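Local coordinates for protein SAM-dependent O-methyltransferase (Thermotoga maritima, PDB 1O54) that probably methylates N1 of an adenosine in tRNA, with S-adenosyl-L-methionine as the methyl donor, at residues F30-E35 and H47-I52; D24-S29 and G75-P80; V38-D43 and N56-K61. One frame throughout, in Å; residues are numbered along the deposited sequence.

Contact 1. Residues F30-E35 and H47-I52; sequences FEDESE and HTHLGI
Leu50 reaches over to Phe30 with one methyl, and this is the tight part of the contact. Leu50 CD1 lies 3.4 Å from Phe30 CB and 3.5 Å from Phe30 CG. It comes to the Phe30 ring obliquely, and the two side chains run past each other in opposite directions. The same methyl also meets Ser34 OG at 3.6 Å, so a single carbon touches the residues at the two ends of the 30-34 loop. Phe30 is buried, and its side chain also packs on Ile53 and Thr69.

Two turns meet here. Phe30 to Glu33 is a type I turn between strands 25-30 and 35-39. Thr48 to Gly51 is another, at the tip of the beta hairpin formed by strands 45-48 and 51-54.

The outer side is polar and more open to solvent, with Asp32 and His49 both exposed. His49 NE2 donates to Asp32 OD2 at 3.1 Å, on the syn lone pair, and the oxygen lies in the ring plane. The chi1 of His49, 67°, sets its ring between backbone N and carbonyl carbon, and the ring edge then reaches the carboxylate. Asp32 OD1 faces its own turn. It accepts from Ser34 N at 3.1 Å, closing an Asx turn, and from Ser34 OG on its syn lone pair.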
ATOM      1  N   PHE A  30      14.394  23.390  13.408  1.00 33.62           N
ATOM      2  CA  PHE A  30      15.474  22.995  14.315  1.00 35.25           C
ATOM      3  C   PHE A  30      16.000  21.561  14.103  1.00 38.25           C
ATOM      4  O   PHE A  30      15.344  20.752  13.464  1.00 37.99           O
ATOM      5  CB  PHE A  30      15.007  23.250  15.755  1.00 35.48           C
ATOM      6  CG  PHE A  30      14.924  24.715  16.075  1.00 33.92           C
ATOM      7  CD1 PHE A  30      13.774  25.434  15.784  1.00 34.28           C
ATOM      8  CD2 PHE A  30      16.020  25.388  16.594  1.00 34.16           C
ATOM      9  CE1 PHE A  30      13.721  26.800  16.015  1.00 35.13           C
ATOM     10  CE2 PHE A  30      15.970  26.745  16.818  1.00 32.50           C
ATOM     11  CZ  PHE A  30      14.805  27.445  16.526  1.00 32.63           C
ATOM     12  N   GLU A  31      17.190  21.277  14.652  1.00 42.11           N
ATOM     13  CA  GLU A  31      17.868  19.968  14.499  1.00 45.02           C
ATOM     14  C   GLU A  31      16.998  18.764  14.885  1.00 46.05           C
ATOM     15  O   GLU A  31      17.058  17.721  14.220  1.00 47.74           O
ATOM     16  CB  GLU A  31      19.181  19.913  15.301  1.00 46.12           C
ATOM     17  CG  GLU A  31      20.287  20.877  14.854  1.00 49.55           C
ATOM     18  CD  GLU A  31      21.530  20.825  15.745  1.00 54.50           C
ATOM     19  OE1 GLU A  31      21.398  20.577  16.975  1.00 58.91           O
ATOM     20  OE2 GLU A  31      22.654  21.046  15.230  1.00 57.68           O
ATOM     21  N   ASP A  32      16.183  18.901  15.933  1.00 46.67           N
ATOM     22  CA  ASP A  32      15.292  17.807  16.376  1.00 46.61           C
ATOM     23  C   ASP A  32      13.996  17.765  15.563  1.00 47.04           C
ATOM     24  O   ASP A  32      13.004  17.125  15.962  1.00 47.72           O
ATOM     25  CB  ASP A  32      14.993  17.925  17.886  1.00 46.67           C
ATOM     26  CG  ASP A  32      14.052  19.071  18.218  1.00 46.87           C
ATOM     27  OD1 ASP A  32      13.842  19.949  17.356  1.00 45.23           O
ATOM     28  OD2 ASP A  32      13.472  19.182  19.315  1.00 45.87           O
ATOM     29  N   GLU A  33      14.001  18.478  14.435  1.00 46.53           N
ATOM     30  CA  GLU A  33      12.898  18.504  13.500  1.00 46.11           C
ATOM     31  C   GLU A  33      11.646  19.255  13.979  1.00 44.34           C
ATOM     32  O   GLU A  33      10.649  19.272  13.274  1.00 44.67           O
ATOM     33  CB  GLU A  33      12.546  17.081  13.040  1.00 47.48           C
ATOM     34  CG  GLU A  33      13.748  16.230  12.629  1.00 51.31           C
ATOM     35  CD  GLU A  33      13.973  16.187  11.131  1.00 57.32           C
ATOM     36  OE1 GLU A  33      14.124  17.275  10.494  1.00 60.35           O
ATOM     37  OE2 GLU A  33      14.001  15.051  10.584  1.00 60.60           O
ATOM     38  N   SER A  34      11.686  19.929  15.130  1.00 42.17           N
ATOM     39  CA  SER A  34      10.554  20.791  15.486  1.00 40.79           C
ATOM     40  C   SER A  34      10.551  21.972  14.518  1.00 39.31           C
ATOM     41  O   SER A  34      11.617  22.391  14.050  1.00 38.05           O
ATOM     42  CB  SER A  34      10.642  21.256  16.933  1.00 41.44           C
ATOM     43  OG  SER A  34      11.955  21.619  17.249  1.00 42.76           O
ATOM     44  N   GLU A  35       9.363  22.447  14.165  1.00 37.90           N
ATOM     45  CA  GLU A  35       9.234  23.606  13.296  1.00 37.77           C
ATOM     46  C   GLU A  35       8.193  24.577  13.857  1.00 37.40           C
ATOM     47  O   GLU A  35       7.165  24.156  14.397  1.00 38.36           O
ATOM     48  CB  GLU A  35       8.834  23.191  11.876  0.65 38.37           C
ATOM     49  CG  GLU A  35       9.296  21.808  11.422  0.65 40.72           C
ATOM     50  CD  GLU A  35      10.494  21.824  10.484  0.65 43.34           C
ATOM     51  OE1 GLU A  35      11.554  21.283  10.860  0.65 46.82           O
ATOM     52  OE2 GLU A  35      10.378  22.346   9.358  0.65 45.08           O
ATOM     53  N   HIS A  47       8.800  31.398  23.050  1.00 44.15           N
ATOM     54  CA  HIS A  47       9.295  30.536  24.121  1.00 44.28           C
ATOM     55  C   HIS A  47       9.038  29.096  23.707  1.00 44.54           C
ATOM     56  O   HIS A  47       7.889  28.715  23.498  1.00 45.61           O
ATOM     57  CB  HIS A  47       8.582  30.874  25.427  1.00 44.72           C
ATOM     58  CG  HIS A  47       8.775  32.293  25.844  1.00 44.77           C
ATOM     59  ND1 HIS A  47       9.693  32.669  26.798  1.00 46.38           N
ATOM     60  CD2 HIS A  47       8.217  33.438  25.382  1.00 45.50           C
ATOM     61  CE1 HIS A  47       9.669  33.984  26.932  1.00 46.19           C
ATOM     62  NE2 HIS A  47       8.787  34.474  26.078  1.00 45.20           N
ATOM     63  N   THR A  48      10.107  28.317  23.542  1.00 43.97           N
ATOM     64  CA  THR A  48       9.998  26.934  23.089  1.00 43.30           C
ATOM     65  C   THR A  48      10.790  25.998  23.982  1.00 43.08           C
ATOM     66  O   THR A  48      11.611  26.434  24.781  1.00 42.59           O
ATOM     67  CB  THR A  48      10.549  26.782  21.656  1.00 43.08           C
ATOM     68  OG1 THR A  48      11.982  26.830  21.677  1.00 41.37           O
ATOM     69  CG2 THR A  48      10.130  27.945  20.767  1.00 43.16           C
ATOM     70  N   HIS A  49      10.571  24.701  23.772  1.00 42.80           N
ATOM     71  CA  HIS A  49      11.295  23.645  24.486  1.00 42.57           C
ATOM     72  C   HIS A  49      12.800  23.648  24.177  1.00 42.28           C
ATOM     73  O   HIS A  49      13.583  22.992  24.884  1.00 41.72           O
ATOM     74  CB  HIS A  49      10.681  22.268  24.165  1.00 42.72           C
ATOM     75  CG  HIS A  49      10.868  21.838  22.745  1.00 42.98           C
ATOM     76  ND1 HIS A  49       9.996  22.196  21.741  1.00 44.44           N
ATOM     77  CD2 HIS A  49      11.832  21.089  22.161  1.00 44.61           C
ATOM     78  CE1 HIS A  49      10.413  21.684  20.596  1.00 44.62           C
ATOM     79  NE2 HIS A  49      11.523  21.003  20.824  1.00 44.81           N
ATOM     80  N   LEU A  50      13.194  24.383  23.127  1.00 40.79           N
ATOM     81  CA  LEU A  50      14.600  24.573  22.777  1.00 40.42           C
ATOM     82  C   LEU A  50      15.158  25.925  23.246  1.00 39.57           C
ATOM     83  O   LEU A  50      16.345  26.222  23.063  1.00 38.71           O
ATOM     84  CB  LEU A  50      14.783  24.438  21.255  1.00 40.45           C
ATOM     85  CG  LEU A  50      14.392  23.086  20.659  1.00 41.60           C
ATOM     86  CD1 LEU A  50      14.683  23.039  19.149  1.00 43.25           C
ATOM     87  CD2 LEU A  50      15.109  21.951  21.375  1.00 42.73           C
ATOM     88  N   GLY A  51      14.304  26.736  23.862  1.00 38.75           N
ATOM     89  CA  GLY A  51      14.730  28.004  24.416  1.00 38.35           C
ATOM     90  C   GLY A  51      13.970  29.141  23.782  1.00 37.85           C
ATOM     91  O   GLY A  51      12.998  28.922  23.050  1.00 37.96           O
ATOM     92  N   ILE A  52      14.429  30.356  24.059  1.00 36.62           N
ATOM     93  CA  ILE A  52      13.775  31.558  23.592  1.00 36.53           C
ATOM     94  C   ILE A  52      14.371  31.985  22.261  1.00 35.91           C
ATOM     95  O   ILE A  52      15.590  32.028  22.112  1.00 35.28           O
ATOM     96  CB  ILE A  52      13.957  32.710  24.617  1.00 36.63           C
ATOM     97  CG1 ILE A  52      13.325  32.311  25.953  1.00 37.79           C
ATOM     98  CG2 ILE A  52      13.334  34.007  24.067  1.00 36.86           C
ATOM     99  CD1 ILE A  52      13.622  33.240  27.076  1.00 38.60           C
TER

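Contact 2. Residues D24-S29 and G75-P80; sequences DRVLLS and GYILIP
Leu27 and Leu78 face each other in an antiparallel ladder, where strands 25-30 and 74-78 form the middle pair of a four-stranded antiparallel sheet. Leu27 N donates to Leu78 O, and Leu78 N returns a bond to Leu27 O, each 2.8 Å. Ser29 and Tyr76 form a second hydrogen-bonded pair. The non-hydrogen-bonded pair Leu28 and Ile77 lies between them.

The shape differs on the two faces. On the face of Leu27, Ser29, Tyr76 and Leu78, the small Ser29 leaves a dip beside its larger neighbours. Leu78 leans into it, with CD1 3.9 Å from Ser29 CB. The chi1 of Leu78, -56°, places CG beside its own backbone N, on the side of the strand that leads to Tyr76, which pairs with Ser29. Arg233 of the second subunit packs on Leu27, Ser29 and Leu78. Ser29 OG bonds to Glu35, and Tyr76 OH bonds to the carbonyl of Arg272 of the second subunit.

On the other face Leu28 and Ile77 lie side by side and point the same way. Leu28 CD2 settles against Ile77 CG1 at 3.9 Å.

Beyond the last bonded pair, the Pro80 ring lies against the backbone at Arg25 and Val26. Its CD lies 3.4 Å from Arg25 O, and its CG lies 4.1 Å from Arg25 CB. The guanidinium of Arg25 is salt-bridged to Glu85. At the other end, Gly75 brings bare backbone against the facing strand, and its CA sits 3.2 Å from Ser29 O.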
ATOM      1  N   ASP A  24       5.603  39.422   8.007  1.00 32.84           N
ATOM      2  CA  ASP A  24       5.831  38.245   7.163  1.00 32.47           C
ATOM      3  C   ASP A  24       5.716  36.964   7.990  1.00 31.90           C
ATOM      4  O   ASP A  24       6.004  36.953   9.160  1.00 31.94           O
ATOM      5  CB  ASP A  24       7.231  38.281   6.528  1.00 32.69           C
ATOM      6  CG  ASP A  24       7.328  39.222   5.325  1.00 34.71           C
ATOM      7  OD1 ASP A  24       6.300  39.759   4.854  1.00 36.33           O
ATOM      8  OD2 ASP A  24       8.440  39.458   4.777  1.00 34.81           O
ATOM      9  N   ARG A  25       5.304  35.883   7.352  1.00 31.38           N
ATOM     10  CA  ARG A  25       5.350  34.564   7.990  1.00 31.88           C
ATOM     11  C   ARG A  25       6.717  33.905   7.766  1.00 29.89           C
ATOM     12  O   ARG A  25       7.271  33.964   6.681  1.00 29.27           O
ATOM     13  CB  ARG A  25       4.237  33.684   7.423  1.00 33.24           C
ATOM     14  CG  ARG A  25       2.881  34.384   7.474  1.00 38.46           C
ATOM     15  CD  ARG A  25       1.697  33.461   7.619  1.00 43.88           C
ATOM     16  NE  ARG A  25       1.840  32.580   8.785  1.00 47.47           N
ATOM     17  CZ  ARG A  25       0.893  31.739   9.190  1.00 50.93           C
ATOM     18  NH1 ARG A  25      -0.274  31.675   8.544  1.00 51.75           N
ATOM     19  NH2 ARG A  25       1.107  30.957  10.239  1.00 51.94           N
ATOM     20  N   VAL A  26       7.276  33.323   8.811  1.00 28.95           N
ATOM     21  CA  VAL A  26       8.520  32.580   8.700  1.00 30.07           C
ATOM     22  C   VAL A  26       8.327  31.225   9.327  1.00 29.49           C
ATOM     23  O   VAL A  26       7.474  31.038  10.216  1.00 29.53           O
ATOM     24  CB  VAL A  26       9.700  33.267   9.443  1.00 30.39           C
ATOM     25  CG1 VAL A  26      10.057  34.541   8.761  1.00 33.60           C
ATOM     26  CG2 VAL A  26       9.358  33.499  10.872  1.00 32.02           C
ATOM     27  N   LEU A  27       9.165  30.309   8.911  1.00 27.99           N
ATOM     28  CA  LEU A  27       9.200  28.992   9.469  1.00 28.76           C
ATOM     29  C   LEU A  27      10.581  28.781  10.052  1.00 28.49           C
ATOM     30  O   LEU A  27      11.577  28.867   9.325  1.00 28.85           O
ATOM     31  CB  LEU A  27       8.941  27.970   8.377  1.00 28.40           C
ATOM     32  CG  LEU A  27       9.049  26.516   8.790  1.00 33.15           C
ATOM     33  CD1 LEU A  27       8.043  26.187   9.839  1.00 37.49           C
ATOM     34  CD2 LEU A  27       8.836  25.669   7.582  1.00 35.90           C
ATOM     35  N   LEU A  28      10.656  28.542  11.359  1.00 27.26           N
ATOM     36  CA  LEU A  28      11.927  28.285  12.017  1.00 27.69           C
ATOM     37  C   LEU A  28      12.088  26.774  12.242  1.00 29.22           C
ATOM     38  O   LEU A  28      11.243  26.152  12.902  1.00 29.32           O
ATOM     39  CB  LEU A  28      12.004  29.029  13.348  1.00 27.75           C
ATOM     40  CG  LEU A  28      11.682  30.519  13.237  1.00 28.91           C
ATOM     41  CD1 LEU A  28      11.689  31.204  14.592  1.00 31.06           C
ATOM     42  CD2 LEU A  28      12.658  31.216  12.277  1.00 30.32           C
ATOM     43  N   SER A  29      13.160  26.196  11.706  1.00 29.44           N
ATOM     44  CA  SER A  29      13.311  24.743  11.670  1.00 30.31           C
ATOM     45  C   SER A  29      14.555  24.312  12.449  1.00 31.33           C
ATOM     46  O   SER A  29      15.646  24.792  12.179  1.00 29.95           O
ATOM     47  CB  SER A  29      13.395  24.301  10.215  1.00 30.42           C
ATOM     48  OG  SER A  29      13.497  22.898  10.118  1.00 31.34           O
ATOM     49  N   GLY A  75      18.776  26.646  14.826  1.00 31.30           N
ATOM     50  CA  GLY A  75      17.682  26.512  13.874  1.00 30.28           C
ATOM     51  C   GLY A  75      17.964  27.286  12.610  1.00 28.94           C
ATOM     52  O   GLY A  75      18.941  28.019  12.528  1.00 28.39           O
ATOM     53  N   TYR A  76      17.092  27.123  11.628  1.00 26.66           N
ATOM     54  CA  TYR A  76      17.200  27.824  10.356  1.00 25.44           C
ATOM     55  C   TYR A  76      15.919  28.583  10.036  1.00 24.77           C
ATOM     56  O   TYR A  76      14.818  28.097  10.280  1.00 25.45           O
ATOM     57  CB  TYR A  76      17.475  26.799   9.261  1.00 25.22           C
ATOM     58  CG  TYR A  76      18.858  26.248   9.344  1.00 26.88           C
ATOM     59  CD1 TYR A  76      19.112  25.052  10.006  1.00 28.57           C
ATOM     60  CD2 TYR A  76      19.921  26.913   8.748  1.00 27.23           C
ATOM     61  CE1 TYR A  76      20.400  24.536  10.057  1.00 30.27           C
ATOM     62  CE2 TYR A  76      21.207  26.416   8.807  1.00 29.68           C
ATOM     63  CZ  TYR A  76      21.440  25.224   9.469  1.00 29.43           C
ATOM     64  OH  TYR A  76      22.724  24.729   9.510  1.00 31.07           O
ATOM     65  N   ILE A  77      16.065  29.759   9.419  1.00 23.87           N
ATOM     66  CA  ILE A  77      14.922  30.591   9.006  1.00 23.63           C
ATOM     67  C   ILE A  77      14.548  30.206   7.599  1.00 24.00           C
ATOM     68  O   ILE A  77      15.411  30.174   6.694  1.00 24.45           O
ATOM     69  CB  ILE A  77      15.341  32.094   9.021  1.00 23.53           C
ATOM     70  CG1 ILE A  77      15.773  32.538  10.422  1.00 24.55           C
ATOM     71  CG2 ILE A  77      14.208  32.976   8.502  1.00 24.79           C
ATOM     72  CD1 ILE A  77      16.736  33.749  10.406  1.00 26.12           C
ATOM     73  N   LEU A  78      13.261  29.897   7.407  1.00 24.85           N
ATOM     74  CA  LEU A  78      12.728  29.459   6.128  1.00 26.33           C
ATOM     75  C   LEU A  78      11.459  30.242   5.810  1.00 26.94           C
ATOM     76  O   LEU A  78      10.814  30.792   6.710  1.00 28.03           O
ATOM     77  CB  LEU A  78      12.421  27.945   6.129  1.00 25.84           C
ATOM     78  CG  LEU A  78      13.601  27.021   6.490  1.00 27.10           C
ATOM     79  CD1 LEU A  78      13.153  25.599   6.591  1.00 29.93           C
ATOM     80  CD2 LEU A  78      14.773  27.125   5.491  1.00 29.74           C
ATOM     81  N   ILE A  79      11.129  30.271   4.526  1.00 27.99           N
ATOM     82  CA  ILE A  79       9.892  30.842   4.064  1.00 29.49           C
ATOM     83  C   ILE A  79       8.953  29.635   3.984  1.00 28.53           C
ATOM     84  O   ILE A  79       9.244  28.671   3.298  1.00 28.53           O
ATOM     85  CB  ILE A  79      10.027  31.477   2.670  1.00 30.81           C
ATOM     86  CG1 ILE A  79      11.040  32.640   2.674  1.00 34.37           C
ATOM     87  CG2 ILE A  79       8.662  31.981   2.206  1.00 32.11           C
ATOM     88  CD1 ILE A  79      10.769  33.707   3.664  1.00 35.37           C
ATOM     89  N   PRO A  80       7.839  29.664   4.682  1.00 28.80           N
ATOM     90  CA  PRO A  80       6.904  28.535   4.621  1.00 27.79           C
ATOM     91  C   PRO A  80       6.333  28.326   3.231  1.00 27.05           C
ATOM     92  O   PRO A  80       6.062  29.291   2.491  1.00 27.32           O
ATOM     93  CB  PRO A  80       5.768  28.931   5.581  1.00 29.38           C
ATOM     94  CG  PRO A  80       6.064  30.252   6.070  1.00 31.27           C
ATOM     95  CD  PRO A  80       7.345  30.758   5.499  1.00 29.44           C
TER

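Contact 3. Residues V38-D43 and N56-K61; sequences VDLEKD and NEVFEK
The Phe59 ring meets the 40-42 backbone with its outer end, Glu41 C lying at the ring edge, 3.9 Å from Phe59 CZ. Leu40 CB and Lys42 CG approach obliquely, at CE2 and CE1 of the same ring. Phe59 thus bridges two side chains that leave the chain two residues apart. The other flat groups are the amide of Asn56 and the carboxylate of Asp43, whose planes are nearly perpendicular, 81° apart.

The contact joins the end of strand 35-39 and the loop after it to a short, weakly bonded helix at about 56-58, which follows the 45-54 hairpin. A type I turn from Val58 to Lys61 leads the chain away.

The exposed end is held by Asn56, which uses both ends of its amide. With chi1 at -79° its CG lies anti to the carbonyl carbon, and the amide reaches across to the loop. Asp43 N donates to Asn56 OD1 at 2.9 Å, from above the carbonyl plane. The second grip is nearly straight: Asn56 ND2 donates to Asp43 OD1 at 3.0 Å and 175°. The oxygen lies in the amide plane, while the N-H comes to OD1 from its anti side and tilted out of the carboxylate plane. With an alanine here both bonds go; the Asp43 N-H would probably lose its acceptor and the Asp43 carboxylate be freer to turn.

Leu40 fills the buried side. Leu20 covers Leu40 and Val58, while Pro22 packs on Phe59 and Lys42. Leu40 CD1 touches Val58 CG1, and Leu40 CD2 lies 3.7 Å from that same methyl.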
ATOM      1  N   VAL A  38       5.508  31.258  12.443  1.00 36.42           N
ATOM      2  CA  VAL A  38       5.159  32.470  13.179  1.00 37.35           C
ATOM      3  C   VAL A  38       5.100  33.712  12.308  1.00 36.86           C
ATOM      4  O   VAL A  38       5.754  33.802  11.258  1.00 36.22           O
ATOM      5  CB  VAL A  38       6.154  32.717  14.316  1.00 37.53           C
ATOM      6  CG1 VAL A  38       6.175  31.548  15.257  1.00 39.21           C
ATOM      7  CG2 VAL A  38       7.549  32.959  13.774  1.00 38.14           C
ATOM      8  N   ASP A  39       4.307  34.669  12.773  1.00 37.16           N
ATOM      9  CA  ASP A  39       4.250  36.004  12.193  1.00 37.66           C
ATOM     10  C   ASP A  39       5.384  36.819  12.779  1.00 36.59           C
ATOM     11  O   ASP A  39       5.513  36.927  14.003  1.00 35.39           O
ATOM     12  CB  ASP A  39       2.932  36.695  12.542  1.00 39.00           C
ATOM     13  CG  ASP A  39       1.743  35.832  12.243  1.00 42.59           C
ATOM     14  OD1 ASP A  39       1.605  35.414  11.074  1.00 46.95           O
ATOM     15  OD2 ASP A  39       0.913  35.513  13.132  1.00 48.82           O
ATOM     16  N   LEU A  40       6.191  37.413  11.913  1.00 36.01           N
ATOM     17  CA  LEU A  40       7.288  38.250  12.357  1.00 36.20           C
ATOM     18  C   LEU A  40       6.765  39.594  12.828  1.00 36.82           C
ATOM     19  O   LEU A  40       6.102  40.307  12.097  1.00 36.96           O
ATOM     20  CB  LEU A  40       8.290  38.483  11.229  1.00 36.63           C
ATOM     21  CG  LEU A  40       9.268  37.359  10.938  1.00 38.02           C
ATOM     22  CD1 LEU A  40      10.202  37.864   9.846  1.00 39.45           C
ATOM     23  CD2 LEU A  40      10.067  36.980  12.203  1.00 39.09           C
ATOM     24  N   GLU A  41       7.073  39.931  14.059  1.00 37.63           N
ATOM     25  CA  GLU A  41       6.732  41.232  14.584  1.00 38.60           C
ATOM     26  C   GLU A  41       7.868  41.682  15.489  1.00 38.62           C
ATOM     27  O   GLU A  41       8.489  40.866  16.179  1.00 37.98           O
ATOM     28  CB  GLU A  41       5.385  41.178  15.316  1.00 39.44           C
ATOM     29  CG  GLU A  41       4.185  40.713  14.472  1.00 41.92           C
ATOM     30  CD  GLU A  41       3.786  41.654  13.317  1.00 45.75           C
ATOM     31  OE1 GLU A  41       4.292  42.806  13.224  1.00 48.95           O
ATOM     32  OE2 GLU A  41       2.941  41.233  12.481  1.00 49.19           O
ATOM     33  N   LYS A  42       8.154  42.978  15.451  1.00 39.20           N
ATOM     34  CA  LYS A  42       9.233  43.567  16.242  1.00 39.94           C
ATOM     35  C   LYS A  42       8.976  43.329  17.716  1.00 39.89           C
ATOM     36  O   LYS A  42       7.835  43.384  18.150  1.00 40.65           O
ATOM     37  CB  LYS A  42       9.375  45.066  15.919  1.00 40.32           C
ATOM     38  CG  LYS A  42      10.106  45.335  14.578  1.00 42.89           C
ATOM     39  CD  LYS A  42       9.487  46.461  13.725  1.00 45.69           C
ATOM     40  CE  LYS A  42       9.852  47.836  14.254  1.00 47.72           C
ATOM     41  NZ  LYS A  42       9.413  48.945  13.345  1.00 49.56           N
ATOM     42  N   ASP A  43      10.027  42.987  18.454  1.00 39.74           N
ATOM     43  CA  ASP A  43       9.969  42.809  19.913  1.00 40.56           C
ATOM     44  C   ASP A  43       9.141  41.621  20.405  1.00 40.63           C
ATOM     45  O   ASP A  43       8.803  41.551  21.589  1.00 40.79           O
ATOM     46  CB  ASP A  43       9.496  44.104  20.595  1.00 40.51           C
ATOM     47  CG  ASP A  43      10.377  45.294  20.252  1.00 41.62           C
ATOM     48  OD1 ASP A  43      11.625  45.142  20.265  1.00 41.86           O
ATOM     49  OD2 ASP A  43       9.910  46.425  19.986  1.00 44.43           O
ATOM     50  N   ASN A  56      13.371  39.770  16.732  1.00 33.57           N
ATOM     51  CA  ASN A  56      14.202  40.898  16.265  1.00 33.70           C
ATOM     52  C   ASN A  56      15.434  40.469  15.468  1.00 33.71           C
ATOM     53  O   ASN A  56      15.793  41.110  14.475  1.00 33.53           O
ATOM     54  CB  ASN A  56      14.636  41.787  17.437  1.00 33.90           C
ATOM     55  CG  ASN A  56      13.539  42.726  17.875  1.00 33.97           C
ATOM     56  OD1 ASN A  56      12.603  42.985  17.121  1.00 35.02           O
ATOM     57  ND2 ASN A  56      13.652  43.250  19.097  1.00 33.87           N
ATOM     58  N   GLU A  57      16.062  39.376  15.895  1.00 34.17           N
ATOM     59  CA  GLU A  57      17.223  38.812  15.194  1.00 34.06           C
ATOM     60  C   GLU A  57      16.899  38.384  13.786  1.00 32.17           C
ATOM     61  O   GLU A  57      17.736  38.481  12.900  1.00 30.99           O
ATOM     62  CB  GLU A  57      17.788  37.596  15.942  1.00 35.07           C
ATOM     63  CG  GLU A  57      18.285  37.880  17.349  1.00 38.48           C
ATOM     64  CD  GLU A  57      19.119  36.731  17.914  1.00 44.05           C
ATOM     65  OE1 GLU A  57      19.999  36.218  17.186  1.00 48.39           O
ATOM     66  OE2 GLU A  57      18.912  36.348  19.088  1.00 48.53           O
ATOM     67  N   VAL A  58      15.685  37.870  13.578  1.00 30.49           N
ATOM     68  CA  VAL A  58      15.285  37.405  12.281  1.00 28.94           C
ATOM     69  C   VAL A  58      15.310  38.524  11.244  1.00 28.35           C
ATOM     70  O   VAL A  58      15.684  38.279  10.101  1.00 26.96           O
ATOM     71  CB  VAL A  58      13.891  36.717  12.317  1.00 29.65           C
ATOM     72  CG1 VAL A  58      13.484  36.303  10.944  1.00 27.31           C
ATOM     73  CG2 VAL A  58      13.940  35.515  13.260  1.00 30.76           C
ATOM     74  N   PHE A  59      14.950  39.748  11.647  1.00 27.86           N
ATOM     75  CA  PHE A  59      14.982  40.877  10.706  1.00 28.23           C
ATOM     76  C   PHE A  59      16.406  41.202  10.213  1.00 28.46           C
ATOM     77  O   PHE A  59      16.568  41.873   9.185  1.00 29.48           O
ATOM     78  CB  PHE A  59      14.383  42.139  11.306  1.00 27.83           C
ATOM     79  CG  PHE A  59      12.945  42.007  11.694  1.00 27.96           C
ATOM     80  CD1 PHE A  59      12.579  41.993  13.020  1.00 29.26           C
ATOM     81  CD2 PHE A  59      11.960  41.889  10.734  1.00 31.73           C
ATOM     82  CE1 PHE A  59      11.237  41.872  13.399  1.00 29.89           C
ATOM     83  CE2 PHE A  59      10.604  41.752  11.112  1.00 32.54           C
ATOM     84  CZ  PHE A  59      10.258  41.764  12.455  1.00 30.96           C
ATOM     85  N   GLU A  60      17.413  40.738  10.940  1.00 28.34           N
ATOM     86  CA  GLU A  60      18.826  40.964  10.554  1.00 28.98           C
ATOM     87  C   GLU A  60      19.453  39.774   9.870  1.00 30.09           C
ATOM     88  O   GLU A  60      20.690  39.721   9.731  1.00 29.65           O
ATOM     89  CB  GLU A  60      19.645  41.269  11.781  1.00 28.73           C
ATOM     90  CG  GLU A  60      19.020  42.261  12.727  1.00 30.32           C
ATOM     91  CD  GLU A  60      18.758  43.605  12.061  1.00 29.48           C
ATOM     92  OE1 GLU A  60      18.818  43.728  10.812  1.00 31.70           O
ATOM     93  OE2 GLU A  60      18.474  44.519  12.799  1.00 34.69           O
ATOM     94  N   LYS A  61      18.605  38.810   9.495  1.00 29.72           N
ATOM     95  CA  LYS A  61      19.034  37.583   8.845  1.00 31.07           C
ATOM     96  C   LYS A  61      18.228  37.459   7.563  1.00 30.95           C
ATOM     97  O   LYS A  61      17.701  38.459   7.056  1.00 33.56           O
ATOM     98  CB  LYS A  61      18.813  36.393   9.787  1.00 31.00           C
ATOM     99  CG  LYS A  61      19.481  36.519  11.162  1.00 34.04           C
ATOM    100  CD  LYS A  61      20.783  35.766  11.256  1.00 37.88           C
ATOM    101  CE  LYS A  61      21.226  35.552  12.710  1.00 40.43           C
ATOM    102  NZ  LYS A  61      22.189  34.412  12.789  1.00 43.10           N
TER

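Overall arrangement
From the N terminus, strand 25-30 comes first and supplies one side of contact 2. That contact closes the longest loop, back from residues 75-80, and the other two lie within it. Contact 1 joins the turn after strand 25-30 to the tip of the 45-54 hairpin. Contact 3 begins at the end of strand 35-39 and closes on residues 56-61, just after the hairpin. Contacts 1 and 3 cross along the chain, with centres about 16 Å apart. Together they tie the hairpin and short helix to the four-stranded sheet at two places. Contact 2 touches both: Ser29 meets Glu35 of contact 1, and Val26 packs on Leu40 of contact 3.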